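Local coordinates for protein 1-Cys peroxiredoxin (Vibrio vulnificus MO6-24/O, PDB 5K2I) that probably reduces peroxides through a single catalytic cysteine and is implicated in scavenging nitric oxide, at residues A[69-74]-A[92-97]; A[36-41]-A[51-56]. One frame throughout, in Å; residues are numbered along the deposited sequence.

From the N terminus, interaction 2 closes first. After strand 34-40, nine residues without helix or strand follow Pro-41 before the chain returns at 51-56 to start helix 53-65 against the strand it has just left. That helix leads into strand 70-75, where interaction 1 opens; it closes after helix 79-88, when 92-97 comes alongside 69-74. The two contacts are in series, neither nested nor crossed. They share one sheet: strands 34-40 and 70-75 are parallel neighbours, with Ala-72 N 2.8 Å from Val-36 O, a probable hydrogen bond. Together they tie two successive beta-alpha-beta units of the thioredoxin-like fold.

Interaction 1 (A[69-74]-A[92-97]); sequences DLIASV and EEILML
Ala-72, Ser-73 and Val-74 pair in parallel with Leu-95, Met-96 and Leu-97, the two short strand segments inclined at 32° to each other. Leu-95 uses both of its backbone polar groups here: its N donates to Ile-71 O (2.9 Å), and its O accepts from Ser-73 N (2.8 Å). Ser-73 O then accepts from Leu-97 N at 2.8 Å. Before the pairing starts the chains spread, and a water bridges them, accepting from Ile-71 N and donating to Glu-93 O at 2.6 Å.

This is the closing step of a beta-alpha-beta crossover in the thioredoxin-like fold: strand 70-75, helix 79-88, then strand 95-98, which pairs with no other strand of this chain. Side chains alternate between the two faces. Ile-71, Ser-73, Ile-94 and Met-96 face the helices. Ile-71 CG2 meets Ile-94 CG1 at 4.0 Å, and beyond them lies helix 53-65. With CG2 anti to the backbone N, Ile-94 lays that methyl over the Ile-71 carbonyl and close to Ser-73 CB. Met-96 is bent at both chi2 and chi3, about -62° each, which curls the thioether back over its neighbour strand: SD lies by Ser-73 CB, and CE is 3.8 Å from Ser-73 OG. Met-82 and Trp-85 of helix 79-88 pack against this same pair.

On the other face are Leu-70, Ala-72, Val-74, Leu-95 and Leu-97. Leu-97 CD1 packs on Ala-72 CB at 3.9 Å, while Leu-70 slants across Leu-95 with CD1 on the latter's CB (4.1 Å). Leu-13 of strand 12-17 packs against Val-74 and Leu-97, and Gln-15 against Leu-95.

Interaction 2 (A[36-41]-A[51-56]); sequences VLFAVP and AHLPGY
Phe-38 and Val-40 of the strand receive His-52, Leu-53 and Tyr-56 at the start of helix 53-65, the strand-to-helix step of a thioredoxin-like beta-alpha-beta unit. Pro-41 opens the PxxxTxxC motif of peroxiredoxins, so the intervening loop probably carries the peroxidatic cysteine. Ala-51 is linked to the strand by a water that donates to both Ala-51 O (2.7 Å) and Ala-39 O (2.8 Å). His-52, the helix N-cap, presses its CB on Val-40 CG1 at 3.5 Å. Its chi1 of 73° sets CG between the backbone N and the carbonyl carbon, and the imidazole leads away from the strand, with Pro-54 CD above the ring centre. His-52 O accepts Tyr-56 N, closing the first helical turn. Leu-53 comes in the plane of the Phe-38 ring at its edge, CD1 to CZ 3.8 Å. Tyr-56 lies over one face of that ring in an offset stack, centroids 4.1 Å apart and planes only 6° from parallel, the two side chains running in opposite directions. Ala-150 and Ile-153 of helix 150-156 also pack on Tyr-56. Two residues before Phe-38 in the strand, Val-36 meets Tyr-56 at a slant, its CG1 3.7 Å from Tyr-56 CE1.

Interaction 1 (A[69-74]-A[92-97])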
ATOM      1  N   ASP A  69       9.541  23.981 -12.993  1.00 11.22           N
ATOM      2  CA  ASP A  69      10.952  24.229 -13.263  1.00 11.56           C
ATOM      3  C   ASP A  69      11.839  23.095 -12.805  1.00 13.63           C
ATOM      4  O   ASP A  69      12.921  22.870 -13.342  1.00 14.95           O
ATOM      5  CB  ASP A  69      11.410  25.510 -12.567  1.00 12.53           C
ATOM      6  CG  ASP A  69      10.678  26.734 -13.063  1.00 17.72           C
ATOM      7  OD1 ASP A  69      10.829  27.061 -14.260  1.00 21.95           O
ATOM      8  OD2 ASP A  69       9.952  27.377 -12.270  1.00 15.56           O
ATOM      9  N   LEU A  70      11.380  22.388 -11.781  1.00 12.16           N
ATOM     10  CA  LEU A  70      12.208  21.419 -11.096  1.00 10.59           C
ATOM     11  C   LEU A  70      11.318  20.346 -10.506  1.00  8.86           C
ATOM     12  O   LEU A  70      10.310  20.665  -9.882  1.00  9.58           O
ATOM     13  CB  LEU A  70      13.016  22.103  -9.997  1.00 11.50           C
ATOM     14  CG  LEU A  70      13.962  21.252  -9.173  1.00 12.15           C
ATOM     15  CD1 LEU A  70      15.066  20.704 -10.066  1.00 16.70           C
ATOM     16  CD2 LEU A  70      14.541  22.104  -8.039  1.00 15.15           C
ATOM     17  N   ILE A  71      11.673  19.085 -10.737  1.00  8.85           N
ATOM     18  CA  ILE A  71      11.014  17.943 -10.106  1.00  8.92           C
ATOM     19  C   ILE A  71      12.021  17.273  -9.204  1.00  8.85           C
ATOM     20  O   ILE A  71      13.117  16.959  -9.652  1.00  9.94           O
ATOM     21  CB  ILE A  71      10.513  16.918 -11.136  1.00  8.96           C
ATOM     22  CG1 ILE A  71       9.630  17.595 -12.184  1.00 10.25           C
ATOM     23  CG2 ILE A  71       9.781  15.761 -10.439  1.00 10.81           C
ATOM     24  CD1 ILE A  71       9.303  16.698 -13.369  1.00 14.99           C
ATOM     25  N   ALA A  72      11.660  17.047  -7.943  1.00  8.33           N
ATOM     26  CA  ALA A  72      12.590  16.508  -6.975  1.00  9.13           C
ATOM     27  C   ALA A  72      11.966  15.370  -6.183  1.00  8.82           C
ATOM     28  O   ALA A  72      10.776  15.386  -5.864  1.00  8.34           O
ATOM     29  CB  ALA A  72      13.078  17.603  -6.024  1.00  8.85           C
ATOM     30  N   SER A  73      12.802  14.385  -5.897  1.00  7.90           N
ATOM     31  CA  SER A  73      12.467  13.218  -5.105  1.00  9.42           C
ATOM     32  C   SER A  73      13.163  13.327  -3.759  1.00  8.19           C
ATOM     33  O   SER A  73      14.375  13.531  -3.715  1.00 10.34           O
ATOM     34  CB  SER A  73      12.913  11.954  -5.849  1.00 13.09           C
ATOM     35  OG  SER A  73      12.827  10.804  -5.036  1.00 15.30           O
ATOM     36  N   VAL A  74      12.410  13.211  -2.666  1.00  7.51           N
ATOM     37  CA  VAL A  74      13.008  13.196  -1.338  1.00  7.56           C
ATOM     38  C   VAL A  74      12.634  11.922  -0.573  1.00  6.90           C
ATOM     39  O   VAL A  74      11.571  11.322  -0.783  1.00  9.13           O
ATOM     40  CB  VAL A  74      12.594  14.460  -0.524  1.00  8.48           C
ATOM     41  CG1 VAL A  74      11.081  14.492  -0.247  1.00  9.97           C
ATOM     42  CG2 VAL A  74      13.391  14.581   0.781  1.00  9.29           C
ATOM     43  N   GLU A  92      17.008  10.774 -14.949  1.00 19.77           N
ATOM     44  CA  GLU A  92      17.640  11.909 -15.612  1.00 24.39           C
ATOM     45  C   GLU A  92      17.073  13.260 -15.176  1.00 28.49           C
ATOM     46  O   GLU A  92      17.804  14.155 -14.751  1.00 29.39           O
ATOM     47  CB  GLU A  92      17.458  11.763 -17.124  1.00 31.85           C
ATOM     48  CG  GLU A  92      17.503  10.316 -17.617  1.00 38.83           C
ATOM     49  CD  GLU A  92      17.190  10.188 -19.099  1.00 50.53           C
ATOM     50  OE1 GLU A  92      17.467  11.141 -19.860  1.00 55.35           O
ATOM     51  OE2 GLU A  92      16.653   9.130 -19.499  1.00 53.03           O
ATOM     52  N   GLU A  93      15.755  13.376 -15.278  1.00 23.23           N
ATOM     53  CA  GLU A  93      15.062  14.652 -15.176  1.00 21.84           C
ATOM     54  C   GLU A  93      14.677  15.013 -13.745  1.00 23.63           C
ATOM     55  O   GLU A  93      13.965  15.991 -13.524  1.00 22.82           O
ATOM     56  CB  GLU A  93      13.802  14.624 -16.049  1.00 19.80           C
ATOM     57  CG  GLU A  93      14.080  14.573 -17.537  1.00 30.37           C
ATOM     58  CD  GLU A  93      14.654  15.873 -18.054  1.00 39.67           C
ATOM     59  OE1 GLU A  93      13.920  16.887 -18.050  1.00 45.22           O
ATOM     60  OE2 GLU A  93      15.836  15.884 -18.460  1.00 44.01           O
ATOM     61  N   ILE A  94      15.143  14.234 -12.777  1.00 15.09           N
ATOM     62  CA  ILE A  94      14.649  14.385 -11.411  1.00 12.88           C
ATOM     63  C   ILE A  94      15.779  14.540 -10.396  1.00 13.99           C
ATOM     64  O   ILE A  94      16.748  13.783 -10.381  1.00 14.36           O
ATOM     65  CB  ILE A  94      13.747  13.197 -11.036  1.00 14.06           C
ATOM     66  CG1 ILE A  94      12.502  13.209 -11.940  1.00 19.32           C
ATOM     67  CG2 ILE A  94      13.343  13.251  -9.557  1.00 11.81           C
ATOM     68  CD1 ILE A  94      11.667  11.985 -11.859  1.00 26.36           C
ATOM     69  N   LEU A  95      15.653  15.560  -9.555  1.00  9.99           N
ATOM     70  CA  LEU A  95      16.675  15.873  -8.576  1.00  9.99           C
ATOM     71  C   LEU A  95      16.491  14.986  -7.353  1.00  9.66           C
ATOM     72  O   LEU A  95      15.439  15.017  -6.718  1.00 11.52           O
ATOM     73  CB  LEU A  95      16.599  17.352  -8.191  1.00 10.80           C
ATOM     74  CG  LEU A  95      17.600  17.822  -7.143  1.00 14.22           C
ATOM     75  CD1 LEU A  95      19.036  17.569  -7.589  1.00 15.80           C
ATOM     76  CD2 LEU A  95      17.362  19.297  -6.859  1.00 17.11           C
ATOM     77  N   MET A  96      17.501  14.189  -7.035  1.00  9.97           N
ATOM     78  CA  MET A  96      17.427  13.288  -5.891  1.00  8.49           C
ATOM     79  C   MET A  96      17.946  13.957  -4.614  1.00 10.20           C
ATOM     80  O   MET A  96      19.118  14.363  -4.546  1.00 12.61           O
ATOM     81  CB  MET A  96      18.213  12.001  -6.181  1.00 11.00           C
ATOM     82  CG  MET A  96      17.940  11.408  -7.565  1.00 13.25           C
ATOM     83  SD  MET A  96      16.207  10.903  -7.817  1.00 14.03           S
ATOM     84  CE  MET A  96      16.104   9.665  -6.542  1.00 12.64           C
ATOM     85  N   LEU A  97      17.077  14.081  -3.611  1.00  8.07           N
ATOM     86  CA  LEU A  97      17.405  14.787  -2.371  1.00  7.83           C
ATOM     87  C   LEU A  97      17.264  13.896  -1.152  1.00  8.00           C
ATOM     88  O   LEU A  97      16.298  13.134  -1.023  1.00  9.32           O
ATOM     89  CB  LEU A  97      16.511  16.022  -2.202  1.00  7.60           C
ATOM     90  CG  LEU A  97      16.624  17.098  -3.288  1.00  8.06           C
ATOM     91  CD1 LEU A  97      15.565  18.208  -3.112  1.00 10.10           C
ATOM     92  CD2 LEU A  97      18.015  17.687  -3.305  1.00 11.94           C
TER
HETATM   93  O   HOH W   1      13.701  18.415 -12.735  1.00 16.05           O

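Interaction 2 (A[36-41]-A[51-56])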
ATOM      1  N   VAL A  36       7.948  20.616  -8.175  1.00  7.94           N
ATOM      2  CA  VAL A  36       7.186  19.454  -7.751  1.00  7.87           C
ATOM      3  C   VAL A  36       8.105  18.594  -6.894  1.00  8.67           C
ATOM      4  O   VAL A  36       9.191  18.232  -7.327  1.00  8.86           O
ATOM      5  CB  VAL A  36       6.643  18.657  -8.943  1.00  8.88           C
ATOM      6  CG1 VAL A  36       6.117  17.297  -8.480  1.00 10.85           C
ATOM      7  CG2 VAL A  36       5.563  19.461  -9.643  1.00  9.88           C
ATOM      8  N   LEU A  37       7.694  18.334  -5.654  1.00  8.07           N
ATOM      9  CA  LEU A  37       8.458  17.508  -4.722  1.00  7.43           C
ATOM     10  C   LEU A  37       7.614  16.329  -4.308  1.00  7.56           C
ATOM     11  O   LEU A  37       6.460  16.509  -3.916  1.00  8.53           O
ATOM     12  CB  LEU A  37       8.855  18.324  -3.495  1.00  7.58           C
ATOM     13  CG  LEU A  37       9.605  17.633  -2.355  1.00  8.24           C
ATOM     14  CD1 LEU A  37      10.994  17.263  -2.813  1.00 10.59           C
ATOM     15  CD2 LEU A  37       9.663  18.536  -1.128  1.00 10.04           C
ATOM     16  N   PHE A  38       8.163  15.124  -4.387  1.00  7.56           N
ATOM     17  CA  PHE A  38       7.415  13.963  -3.911  1.00  7.98           C
ATOM     18  C   PHE A  38       8.300  13.110  -3.019  1.00  7.91           C
ATOM     19  O   PHE A  38       9.522  13.046  -3.199  1.00  7.93           O
ATOM     20  CB  PHE A  38       6.835  13.128  -5.083  1.00  8.47           C
ATOM     21  CG  PHE A  38       7.874  12.500  -5.964  1.00  7.27           C
ATOM     22  CD1 PHE A  38       8.432  13.220  -7.004  1.00 10.74           C
ATOM     23  CD2 PHE A  38       8.304  11.205  -5.737  1.00  9.84           C
ATOM     24  CE1 PHE A  38       9.399  12.656  -7.817  1.00  9.64           C
ATOM     25  CE2 PHE A  38       9.270  10.633  -6.538  1.00 11.93           C
ATOM     26  CZ  PHE A  38       9.819  11.358  -7.578  1.00 13.35           C
ATOM     27  N   ALA A  39       7.664  12.483  -2.034  1.00  7.14           N
ATOM     28  CA  ALA A  39       8.364  11.688  -1.039  1.00  6.96           C
ATOM     29  C   ALA A  39       7.919  10.238  -1.043  1.00  7.95           C
ATOM     30  O   ALA A  39       6.769   9.926  -1.383  1.00  8.44           O
ATOM     31  CB  ALA A  39       8.148  12.281   0.350  1.00  8.75           C
ATOM     32  N   VAL A  40       8.840   9.374  -0.623  1.00  7.86           N
ATOM     33  CA  VAL A  40       8.601   7.947  -0.462  1.00  8.20           C
ATOM     34  C   VAL A  40       9.148   7.515   0.888  1.00  8.07           C
ATOM     35  O   VAL A  40       9.938   8.241   1.495  1.00  8.32           O
ATOM     36  CB  VAL A  40       9.270   7.119  -1.588  1.00  9.07           C
ATOM     37  CG1 VAL A  40       8.630   7.449  -2.933  1.00 12.38           C
ATOM     38  CG2 VAL A  40      10.797   7.342  -1.603  1.00 11.74           C
ATOM     39  N   PRO A  41       8.728   6.335   1.373  1.00  7.67           N
ATOM     40  CA  PRO A  41       9.260   5.858   2.649  1.00  8.47           C
ATOM     41  C   PRO A  41      10.697   5.388   2.545  1.00  7.75           C
ATOM     42  O   PRO A  41      11.388   5.282   3.566  1.00  9.19           O
ATOM     43  CB  PRO A  41       8.350   4.676   2.997  1.00  9.86           C
ATOM     44  CG  PRO A  41       7.112   4.878   2.168  1.00 12.32           C
ATOM     45  CD  PRO A  41       7.612   5.495   0.897  1.00 10.47           C
ATOM     46  N   ALA A  51       2.898   6.835  -8.497  1.00 12.99           N
ATOM     47  CA  ALA A  51       2.951   7.771  -7.371  1.00 13.87           C
ATOM     48  C   ALA A  51       4.374   8.085  -6.915  1.00 15.78           C
ATOM     49  O   ALA A  51       4.565   8.886  -5.991  1.00 15.78           O
ATOM     50  CB  ALA A  51       2.134   7.234  -6.206  1.00 14.49           C
ATOM     51  N   HIS A  52       5.377   7.468  -7.536  1.00 12.92           N
ATOM     52  CA  HIS A  52       6.746   7.858  -7.214  1.00 14.44           C
ATOM     53  C   HIS A  52       7.620   7.900  -8.467  1.00 13.18           C
ATOM     54  O   HIS A  52       7.153   8.306  -9.527  1.00 11.51           O
ATOM     55  CB  HIS A  52       7.329   6.957  -6.108  1.00 13.61           C
ATOM     56  CG  HIS A  52       7.672   5.568  -6.547  1.00 13.47           C
ATOM     57  ND1 HIS A  52       8.931   5.028  -6.391  1.00 16.28           N
ATOM     58  CD2 HIS A  52       6.921   4.609  -7.139  1.00 13.19           C
ATOM     59  CE1 HIS A  52       8.941   3.796  -6.866  1.00 16.00           C
ATOM     60  NE2 HIS A  52       7.737   3.520  -7.334  1.00 12.03           N
ATOM     61  N   LEU A  53       8.889   7.540  -8.343  1.00 13.17           N
ATOM     62  CA  LEU A  53       9.865   7.848  -9.380  1.00 13.10           C
ATOM     63  C   LEU A  53       9.414   7.502 -10.821  1.00 13.76           C
ATOM     64  O   LEU A  53       9.452   8.377 -11.689  1.00 14.88           O
ATOM     65  CB  LEU A  53      11.196   7.166  -9.038  1.00 18.14           C
ATOM     66  CG  LEU A  53      12.508   7.810  -9.490  1.00 18.28           C
ATOM     67  CD1 LEU A  53      12.473   9.333  -9.454  1.00 14.83           C
ATOM     68  CD2 LEU A  53      13.635   7.283  -8.626  1.00 14.87           C
ATOM     69  N   PRO A  54       8.954   6.259 -11.084  1.00 14.29           N
ATOM     70  CA  PRO A  54       8.553   5.967 -12.469  1.00 15.00           C
ATOM     71  C   PRO A  54       7.472   6.900 -12.996  1.00 14.63           C
ATOM     72  O   PRO A  54       7.548   7.337 -14.145  1.00 14.70           O
ATOM     73  CB  PRO A  54       8.024   4.530 -12.384  1.00 14.91           C
ATOM     74  CG  PRO A  54       8.717   3.948 -11.221  1.00 16.26           C
ATOM     75  CD  PRO A  54       8.843   5.060 -10.228  1.00 15.14           C
ATOM     76  N   GLY A  55       6.490   7.218 -12.155  1.00 12.23           N
ATOM     77  CA  GLY A  55       5.403   8.101 -12.534  1.00 11.94           C
ATOM     78  C   GLY A  55       5.847   9.510 -12.873  1.00  9.70           C
ATOM     79  O   GLY A  55       5.349  10.118 -13.828  1.00 11.50           O
ATOM     80  N   TYR A  56       6.787  10.040 -12.101  1.00 12.01           N
ATOM     81  CA  TYR A  56       7.272  11.389 -12.359  1.00 10.14           C
ATOM     82  C   TYR A  56       8.264  11.410 -13.509  1.00 11.19           C
ATOM     83  O   TYR A  56       8.345  12.401 -14.225  1.00 11.79           O
ATOM     84  CB  TYR A  56       7.867  12.006 -11.072  1.00 10.64           C
ATOM     85  CG  TYR A  56       6.754  12.335 -10.101  1.00  9.96           C
ATOM     86  CD1 TYR A  56       6.068  13.543 -10.176  1.00  9.15           C
ATOM     87  CD2 TYR A  56       6.336  11.405  -9.157  1.00 10.63           C
ATOM     88  CE1 TYR A  56       5.011  13.820  -9.324  1.00  9.33           C
ATOM     89  CE2 TYR A  56       5.270  11.684  -8.293  1.00 10.03           C
ATOM     90  CZ  TYR A  56       4.635  12.898  -8.380  1.00  9.76           C
ATOM     91  OH  TYR A  56       3.584  13.193  -7.549  1.00 11.93           O
TER
HETATM   92  O   HOH W   2       4.898   9.027  -3.289  1.00 19.56           O